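Local coordinates for capsule biosynthesis protein capD (Bacillus anthracis, PDB 3G9K), which cleaves the poly-gamma-D-glutamate capsule and joins it by an amide bond to meso-diaminopimelic acid of the peptidoglycan, this being the larger of its two chains, at residues S52-V57 with Q125-Y130; K133-D138 with L173-L178. All coordinates share one frame; numbering follows the deposited sequence.

Contact 1. Residues S52-V57 with Q125-Y130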
ATOM      1  N   SER A  52       3.638   6.117   8.905  1.00 15.05           N
ATOM      2  CA  SER A  52       4.572   5.357   8.016  1.00 15.19           C
ATOM      3  C   SER A  52       5.747   4.798   8.796  1.00 15.22           C
ATOM      4  O   SER A  52       6.075   3.612   8.701  1.00 15.36           O
ATOM      5  CB  SER A  52       5.084   6.192   6.875  1.00 14.69           C
ATOM      6  OG  SER A  52       4.028   6.513   6.025  1.00 15.92           O
ATOM      7  N   TYR A  53       6.349   5.634   9.620  1.00 15.50           N
ATOM      8  CA  TYR A  53       7.432   5.158  10.487  1.00 15.54           C
ATOM      9  C   TYR A  53       7.034   4.078  11.559  1.00 15.59           C
ATOM     10  O   TYR A  53       7.785   3.146  11.835  1.00 14.62           O
ATOM     11  CB  TYR A  53       8.133   6.370  11.116  1.00 15.33           C
ATOM     12  CG  TYR A  53       9.299   6.929  10.332  1.00 15.92           C
ATOM     13  CD1 TYR A  53       9.198   8.116   9.636  1.00 15.32           C
ATOM     14  CD2 TYR A  53      10.528   6.290  10.354  1.00 16.11           C
ATOM     15  CE1 TYR A  53      10.333   8.664   8.945  1.00 16.99           C
ATOM     16  CE2 TYR A  53      11.600   6.794   9.689  1.00 17.21           C
ATOM     17  CZ  TYR A  53      11.506   7.985   8.977  1.00 15.60           C
ATOM     18  OH  TYR A  53      12.614   8.422   8.327  1.00 15.85           O
ATOM     19  N   VAL A  54       5.869   4.208  12.184  1.00 15.80           N
ATOM     20  CA  VAL A  54       5.365   3.216  13.138  1.00 15.18           C
ATOM     21  C   VAL A  54       5.167   1.824  12.486  1.00 15.18           C
ATOM     22  O   VAL A  54       5.602   0.809  13.027  1.00 16.31           O
ATOM     23  CB  VAL A  54       4.044   3.727  13.809  1.00 14.54           C
ATOM     24  CG1 VAL A  54       3.288   2.585  14.468  1.00 15.14           C
ATOM     25  CG2 VAL A  54       4.379   4.885  14.776  1.00 17.75           C
ATOM     26  N   LEU A  55       4.592   1.819  11.294  1.00 14.28           N
ATOM     27  CA  LEU A  55       4.342   0.635  10.484  1.00 14.46           C
ATOM     28  C   LEU A  55       5.671  -0.033  10.161  1.00 14.32           C
ATOM     29  O   LEU A  55       5.776  -1.266  10.246  1.00 15.57           O
ATOM     30  CB  LEU A  55       3.549   0.982   9.217  1.00 14.14           C
ATOM     31  CG  LEU A  55       2.048   1.219   9.442  1.00 14.68           C
ATOM     32  CD1 LEU A  55       1.486   1.784   8.162  1.00 15.55           C
ATOM     33  CD2 LEU A  55       1.324  -0.045   9.904  1.00 17.17           C
ATOM     34  N   GLY A  56       6.706   0.755   9.872  1.00 14.03           N
ATOM     35  CA  GLY A  56       8.057   0.200   9.616  1.00 14.66           C
ATOM     36  C   GLY A  56       8.614  -0.513  10.822  1.00 16.36           C
ATOM     37  O   GLY A  56       9.468  -1.426  10.734  1.00 18.35           O
ATOM     38  N   VAL A  57       8.148  -0.109  11.994  1.00 15.87           N
ATOM     39  CA  VAL A  57       8.616  -0.765  13.231  1.00 14.84           C
ATOM     40  C   VAL A  57       7.746  -1.958  13.637  1.00 16.50           C
ATOM     41  O   VAL A  57       8.243  -3.045  13.931  1.00 18.10           O
ATOM     42  CB  VAL A  57       8.692   0.261  14.390  1.00 15.82           C
ATOM     43  CG1 VAL A  57       8.965  -0.455  15.693  1.00 13.90           C
ATOM     44  CG2 VAL A  57       9.775   1.308  14.112  1.00 16.38           C
ATOM     45  N   GLN A 125       9.405  10.181  16.847  1.00 20.95           N
ATOM     46  CA  GLN A 125       9.508   9.697  18.206  1.00 20.72           C
ATOM     47  C   GLN A 125       8.586   8.518  18.522  1.00 20.38           C
ATOM     48  O   GLN A 125       9.005   7.600  19.184  1.00 19.88           O
ATOM     49  CB  GLN A 125       9.337  10.830  19.251  1.00 20.88           C
ATOM     50  CG  GLN A 125       9.817  10.432  20.638  1.00 21.11           C
ATOM     51  CD  GLN A 125      11.315  10.231  20.702  1.00 19.90           C
ATOM     52  OE1 GLN A 125      12.085  11.060  20.224  1.00 22.88           O
ATOM     53  NE2 GLN A 125      11.725   9.151  21.281  1.00 19.99           N
ATOM     54  N   PRO A 126       7.319   8.548  18.095  1.00 20.51           N
ATOM     55  CA  PRO A 126       6.539   7.339  18.430  1.00 20.22           C
ATOM     56  C   PRO A 126       7.132   6.009  17.908  1.00 20.02           C
ATOM     57  O   PRO A 126       7.152   5.015  18.618  1.00 18.77           O
ATOM     58  CB  PRO A 126       5.182   7.636  17.806  1.00 20.26           C
ATOM     59  CG  PRO A 126       5.100   9.122  17.814  1.00 21.73           C
ATOM     60  CD  PRO A 126       6.495   9.544  17.413  1.00 20.33           C
ATOM     61  N   ALA A 127       7.597   6.014  16.662  1.00 19.56           N
ATOM     62  CA  ALA A 127       8.254   4.843  16.093  1.00 18.92           C
ATOM     63  C   ALA A 127       9.477   4.446  16.924  1.00 18.59           C
ATOM     64  O   ALA A 127       9.641   3.282  17.235  1.00 19.93           O
ATOM     65  CB  ALA A 127       8.669   5.103  14.677  1.00 17.84           C
ATOM     66  N   ILE A 128      10.301   5.428  17.284  1.00 18.01           N
ATOM     67  CA  ILE A 128      11.497   5.227  18.063  1.00 18.16           C
ATOM     68  C   ILE A 128      11.144   4.552  19.386  1.00 18.48           C
ATOM     69  O   ILE A 128      11.844   3.658  19.798  1.00 18.58           O
ATOM     70  CB  ILE A 128      12.280   6.551  18.289  1.00 16.86           C
ATOM     71  CG1 ILE A 128      12.943   7.048  16.992  1.00 18.17           C
ATOM     72  CG2 ILE A 128      13.313   6.400  19.365  1.00 19.55           C
ATOM     73  CD1 ILE A 128      13.459   8.503  17.103  1.00 17.96           C
ATOM     74  N   ASN A 129      10.034   4.960  20.019  1.00 19.75           N
ATOM     75  CA  ASN A 129       9.614   4.386  21.309  1.00 20.26           C
ATOM     76  C   ASN A 129       9.274   2.890  21.204  1.00 20.73           C
ATOM     77  O   ASN A 129       9.671   2.073  22.041  1.00 19.99           O
ATOM     78  CB  ASN A 129       8.387   5.150  21.855  1.00 21.69           C
ATOM     79  CG  ASN A 129       8.704   6.588  22.315  1.00 24.32           C
ATOM     80  OD1 ASN A 129       7.771   7.404  22.473  1.00 29.81           O
ATOM     81  ND2 ASN A 129       9.982   6.898  22.538  1.00 25.92           N
ATOM     82  N   TYR A 130       8.550   2.520  20.148  1.00 20.25           N
ATOM     83  CA  TYR A 130       8.243   1.105  19.864  1.00 20.13           C
ATOM     84  C   TYR A 130       9.478   0.295  19.510  1.00 19.86           C
ATOM     85  O   TYR A 130       9.578  -0.853  19.918  1.00 19.54           O
ATOM     86  CB  TYR A 130       7.181   0.954  18.761  1.00 20.41           C
ATOM     87  CG  TYR A 130       5.792   1.433  19.139  1.00 20.45           C
ATOM     88  CD1 TYR A 130       5.112   0.901  20.240  1.00 23.10           C
ATOM     89  CD2 TYR A 130       5.132   2.373  18.366  1.00 21.86           C
ATOM     90  CE1 TYR A 130       3.834   1.336  20.581  1.00 21.15           C
ATOM     91  CE2 TYR A 130       3.877   2.805  18.695  1.00 20.97           C
ATOM     92  CZ  TYR A 130       3.226   2.290  19.805  1.00 23.28           C
ATOM     93  OH  TYR A 130       1.959   2.744  20.127  1.00 25.14           O
TER
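A127 sits against Y53, V54 and V57 where two helices run side by side. The short axes are 8.2 Å apart and nearly parallel, at 13°. The small A127 lies where the helices come closest, consistent with the short spacing: the CA atoms of V54 and A127 are 4.4 Å apart.

Backbone packing comes first. The methyl CB of A127 lies 3.6 Å from the carbonyl O of Y53. V57 answers from the next turn, with its CG2 3.7 Å from the carbonyl O of A127.

The rest is aliphatic and aromatic contact. Y53 adds its CB, 3.8 Å from A127 CB, while its ring leads away from 125-130. V57 has CG1 anti to the backbone N (chi1 171°), and this methyl reaches Y130 CB at 3.8 Å. The two side chains cross at about a right angle. V54 splits its branches: CG2 meets the backbone N of A127 and, more distantly, P126 CB, and CG1 meets the Y130 ring obliquely, 4.3 Å from CE2.

The contact is buried helix-helix packing between helices 44-58 and 120-133. Helix 28-39 adds E33 against V54 and P126, and L29 against Y130. Helices 104-115 and 176-188 both pack on Y53, whose ring stacks edge-to-face with F104.

Contact 2. Residues K133-D138 with L173-L178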
ATOM      1  N   LYS A 133      11.498   0.602  23.293  1.00 25.61           N
ATOM      2  CA  LYS A 133      10.748   0.023  24.402  1.00 27.09           C
ATOM      3  C   LYS A 133      10.058  -1.283  24.034  1.00 26.92           C
ATOM      4  O   LYS A 133       9.805  -2.103  24.903  1.00 27.66           O
ATOM      5  CB  LYS A 133       9.722   1.021  24.940  1.00 28.06           C
ATOM      6  CG  LYS A 133      10.279   2.395  25.294  1.00 30.85           C
ATOM      7  CD  LYS A 133      11.239   2.362  26.432  1.00 34.88           C
ATOM      8  CE  LYS A 133      11.648   3.774  26.867  1.00 35.27           C
ATOM      9  NZ  LYS A 133      10.517   4.544  27.517  1.00 39.99           N
ATOM     10  N   GLY A 134       9.701  -1.456  22.759  1.00 26.32           N
ATOM     11  CA  GLY A 134       9.110  -2.701  22.303  1.00 25.55           C
ATOM     12  C   GLY A 134       7.631  -2.568  22.010  1.00 24.40           C
ATOM     13  O   GLY A 134       7.025  -1.536  22.275  1.00 23.05           O
ATOM     14  N   PHE A 135       7.071  -3.621  21.419  1.00 24.45           N
ATOM     15  CA  PHE A 135       5.628  -3.732  21.191  1.00 25.03           C
ATOM     16  C   PHE A 135       5.246  -5.207  21.209  1.00 25.30           C
ATOM     17  O   PHE A 135       6.087  -6.069  21.020  1.00 24.52           O
ATOM     18  CB  PHE A 135       5.240  -3.115  19.844  1.00 23.99           C
ATOM     19  CG  PHE A 135       5.674  -3.922  18.682  1.00 23.45           C
ATOM     20  CD1 PHE A 135       4.778  -4.764  18.017  1.00 25.22           C
ATOM     21  CD2 PHE A 135       6.979  -3.858  18.238  1.00 23.07           C
ATOM     22  CE1 PHE A 135       5.179  -5.528  16.945  1.00 22.28           C
ATOM     23  CE2 PHE A 135       7.385  -4.619  17.168  1.00 21.92           C
ATOM     24  CZ  PHE A 135       6.488  -5.479  16.538  1.00 21.45           C
ATOM     25  N   LYS A 136       3.978  -5.497  21.471  1.00 26.87           N
ATOM     26  CA  LYS A 136       3.521  -6.880  21.575  1.00 28.30           C
ATOM     27  C   LYS A 136       3.326  -7.453  20.194  1.00 28.94           C
ATOM     28  O   LYS A 136       2.562  -6.897  19.395  1.00 27.82           O
ATOM     29  CB  LYS A 136       2.204  -6.969  22.357  1.00 29.19           C
ATOM     30  CG  LYS A 136       2.426  -7.194  23.872  1.00 31.29           C
ATOM     31  CD  LYS A 136       1.097  -7.582  24.593  1.00 32.73           C
ATOM     32  CE  LYS A 136       0.584  -8.996  24.192  1.00 36.72           C
ATOM     33  NZ  LYS A 136      -0.844  -9.301  24.558  1.00 38.02           N
ATOM     34  N   VAL A 137       4.005  -8.551  19.897  1.00 29.28           N
ATOM     35  CA  VAL A 137       3.863  -9.133  18.569  1.00 30.73           C
ATOM     36  C   VAL A 137       2.482  -9.782  18.472  1.00 31.18           C
ATOM     37  O   VAL A 137       1.913 -10.202  19.483  1.00 31.22           O
ATOM     38  CB  VAL A 137       5.058 -10.072  18.146  1.00 30.86           C
ATOM     39  CG1 VAL A 137       6.364  -9.687  18.849  1.00 29.68           C
ATOM     40  CG2 VAL A 137       4.762 -11.508  18.354  1.00 30.15           C
ATOM     41  N   ASP A 138       1.924  -9.774  17.268  1.00 32.52           N
ATOM     42  CA  ASP A 138       0.627 -10.390  16.999  1.00 33.27           C
ATOM     43  C   ASP A 138       0.774 -11.692  16.232  1.00 34.23           C
ATOM     44  O   ASP A 138       1.874 -12.078  15.817  1.00 33.78           O
ATOM     45  CB  ASP A 138      -0.300  -9.424  16.234  1.00 33.95           C
ATOM     46  CG  ASP A 138       0.265  -8.959  14.903  1.00 36.05           C
ATOM     47  OD1 ASP A 138       1.362  -9.365  14.498  1.00 41.34           O
ATOM     48  OD2 ASP A 138      -0.398  -8.143  14.251  1.00 41.00           O
ATOM     49  N   LEU A 173       8.562  -7.591  21.366  1.00 25.35           N
ATOM     50  CA  LEU A 173       9.733  -7.482  20.496  1.00 24.46           C
ATOM     51  C   LEU A 173      10.357  -6.113  20.632  1.00 23.03           C
ATOM     52  O   LEU A 173       9.697  -5.105  20.337  1.00 23.06           O
ATOM     53  CB  LEU A 173       9.305  -7.704  19.049  1.00 23.50           C
ATOM     54  CG  LEU A 173      10.364  -7.480  17.971  1.00 23.79           C
ATOM     55  CD1 LEU A 173      11.586  -8.400  18.176  1.00 20.32           C
ATOM     56  CD2 LEU A 173       9.696  -7.662  16.622  1.00 23.36           C
ATOM     57  N   ILE A 174      11.628  -6.106  21.052  1.00 21.92           N
ATOM     58  CA  ILE A 174      12.464  -4.929  21.239  1.00 21.60           C
ATOM     59  C   ILE A 174      13.502  -4.911  20.098  1.00 20.40           C
ATOM     60  O   ILE A 174      14.074  -5.953  19.765  1.00 20.53           O
ATOM     61  CB  ILE A 174      13.236  -4.921  22.589  1.00 21.44           C
ATOM     62  CG1 ILE A 174      12.247  -4.766  23.780  1.00 22.25           C
ATOM     63  CG2 ILE A 174      14.243  -3.795  22.577  1.00 20.78           C
ATOM     64  CD1 ILE A 174      12.839  -5.094  25.261  1.00 22.11           C
ATOM     65  N   GLN A 175      13.655  -3.744  19.466  1.00 20.86           N
ATOM     66  CA  GLN A 175      14.524  -3.554  18.273  1.00 20.52           C
ATOM     67  C   GLN A 175      15.550  -2.423  18.483  1.00 20.19           C
ATOM     68  O   GLN A 175      15.442  -1.320  17.910  1.00 18.45           O
ATOM     69  CB  GLN A 175      13.669  -3.300  16.998  1.00 20.23           C
ATOM     70  CG  GLN A 175      12.828  -4.495  16.546  1.00 19.72           C
ATOM     71  CD  GLN A 175      11.962  -4.213  15.352  1.00 20.30           C
ATOM     72  OE1 GLN A 175      12.331  -4.494  14.211  1.00 19.61           O
ATOM     73  NE2 GLN A 175      10.789  -3.664  15.612  1.00 15.44           N
ATOM     74  N   THR A 176      16.559  -2.732  19.298  1.00 20.27           N
ATOM     75  CA  THR A 176      17.602  -1.810  19.684  1.00 21.32           C
ATOM     76  C   THR A 176      18.439  -1.228  18.551  1.00 21.28           C
ATOM     77  O   THR A 176      18.643  -0.022  18.516  1.00 21.39           O
ATOM     78  CB  THR A 176      18.511  -2.462  20.701  1.00 22.26           C
ATOM     79  OG1 THR A 176      17.701  -2.795  21.836  1.00 23.40           O
ATOM     80  CG2 THR A 176      19.637  -1.518  21.107  1.00 23.72           C
ATOM     81  N   ASP A 177      18.904  -2.068  17.631  1.00 21.95           N
ATOM     82  CA  ASP A 177      19.631  -1.611  16.438  1.00 21.64           C
ATOM     83  C   ASP A 177      18.800  -0.632  15.627  1.00 20.47           C
ATOM     84  O   ASP A 177      19.322   0.411  15.208  1.00 21.10           O
ATOM     85  CB  ASP A 177      20.043  -2.773  15.511  1.00 22.17           C
ATOM     86  CG  ASP A 177      21.084  -3.719  16.126  1.00 26.24           C
ATOM     87  OD1 ASP A 177      21.627  -3.436  17.196  1.00 27.06           O
ATOM     88  OD2 ASP A 177      21.408  -4.740  15.472  1.00 31.70           O
ATOM     89  N   LEU A 178      17.530  -0.961  15.385  1.00 19.49           N
ATOM     90  CA  LEU A 178      16.634  -0.063  14.662  1.00 19.17           C
ATOM     91  C   LEU A 178      16.407   1.267  15.387  1.00 18.30           C
ATOM     92  O   LEU A 178      16.317   2.315  14.737  1.00 18.19           O
ATOM     93  CB  LEU A 178      15.279  -0.741  14.323  1.00 17.56           C
ATOM     94  CG  LEU A 178      14.215   0.030  13.530  1.00 19.47           C
ATOM     95  CD1 LEU A 178      14.757   0.506  12.166  1.00 16.36           C
ATOM     96  CD2 LEU A 178      12.928  -0.850  13.347  1.00 19.26           C
TER
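L173 pairs with F135 in a two-stranded antiparallel sheet, a hydrogen-bonded pair that joins strand 135-136 to strand 172-173. Both lie in the gamma-glutamyltranspeptidase family region, of the Ntn-hydrolase clan. The N of L173 donates to F135 O at 2.9 Å, fairly straight at 160°. Its carbonyl O accepts F135 N at 3.2 Å, with the donor well above the carbonyl plane, 38° out of it. The same oxygen meets CA of G134 in a CA-H...O contact. G134 follows the helix with positive phi; a side chain here would press on I174 CG1 and on the carbonyl O of K133.

The L173 side chain lies beside that of F135 and points the same way. CG is anti to the backbone N (chi1 174°), and CD2 touches ring atoms CE2 and CZ. V137 crosses the L173 side chain at about a right angle, its CG1 3.6 Å from L173 CB. L141 of helix 139-152 packs on both F135 and L173.

I174 is more exposed. Its CG1 rests 3.8 Å from the carbonyl O of K133.

Q175 is the N-cap residue of helix 176-188. Its side-chain NE2 makes a hydrogen bond to the carbonyl O of V57. This NE2 also lies at the edge of the F135 ring, near its plane, 3.9 Å from CE2.

From the N terminus the chain passes through strand 22-25 and helix 28-39 and enters helix 44-58. Contact 1 closes a loop of 67 residues that includes strands 68-74 and 79-83 and helix 104-115, bringing helix 120-133 back alongside. The chain then leaves that helix directly into strand 135-136. Contact 2 closes the second loop, of 34 residues, which holds helix 139-152, and leads into helix 176-188. The loops follow in series and neither nests nor crosses. The centres of contact 1 and contact 2 are about 10 Å apart, and the contacts touch. V57 packs on F135 and L178, and Y130 CD1 lies 4.0 Å from F135 CB. Together they tie helices 44-58, 120-133 and 176-188 to the small sheet.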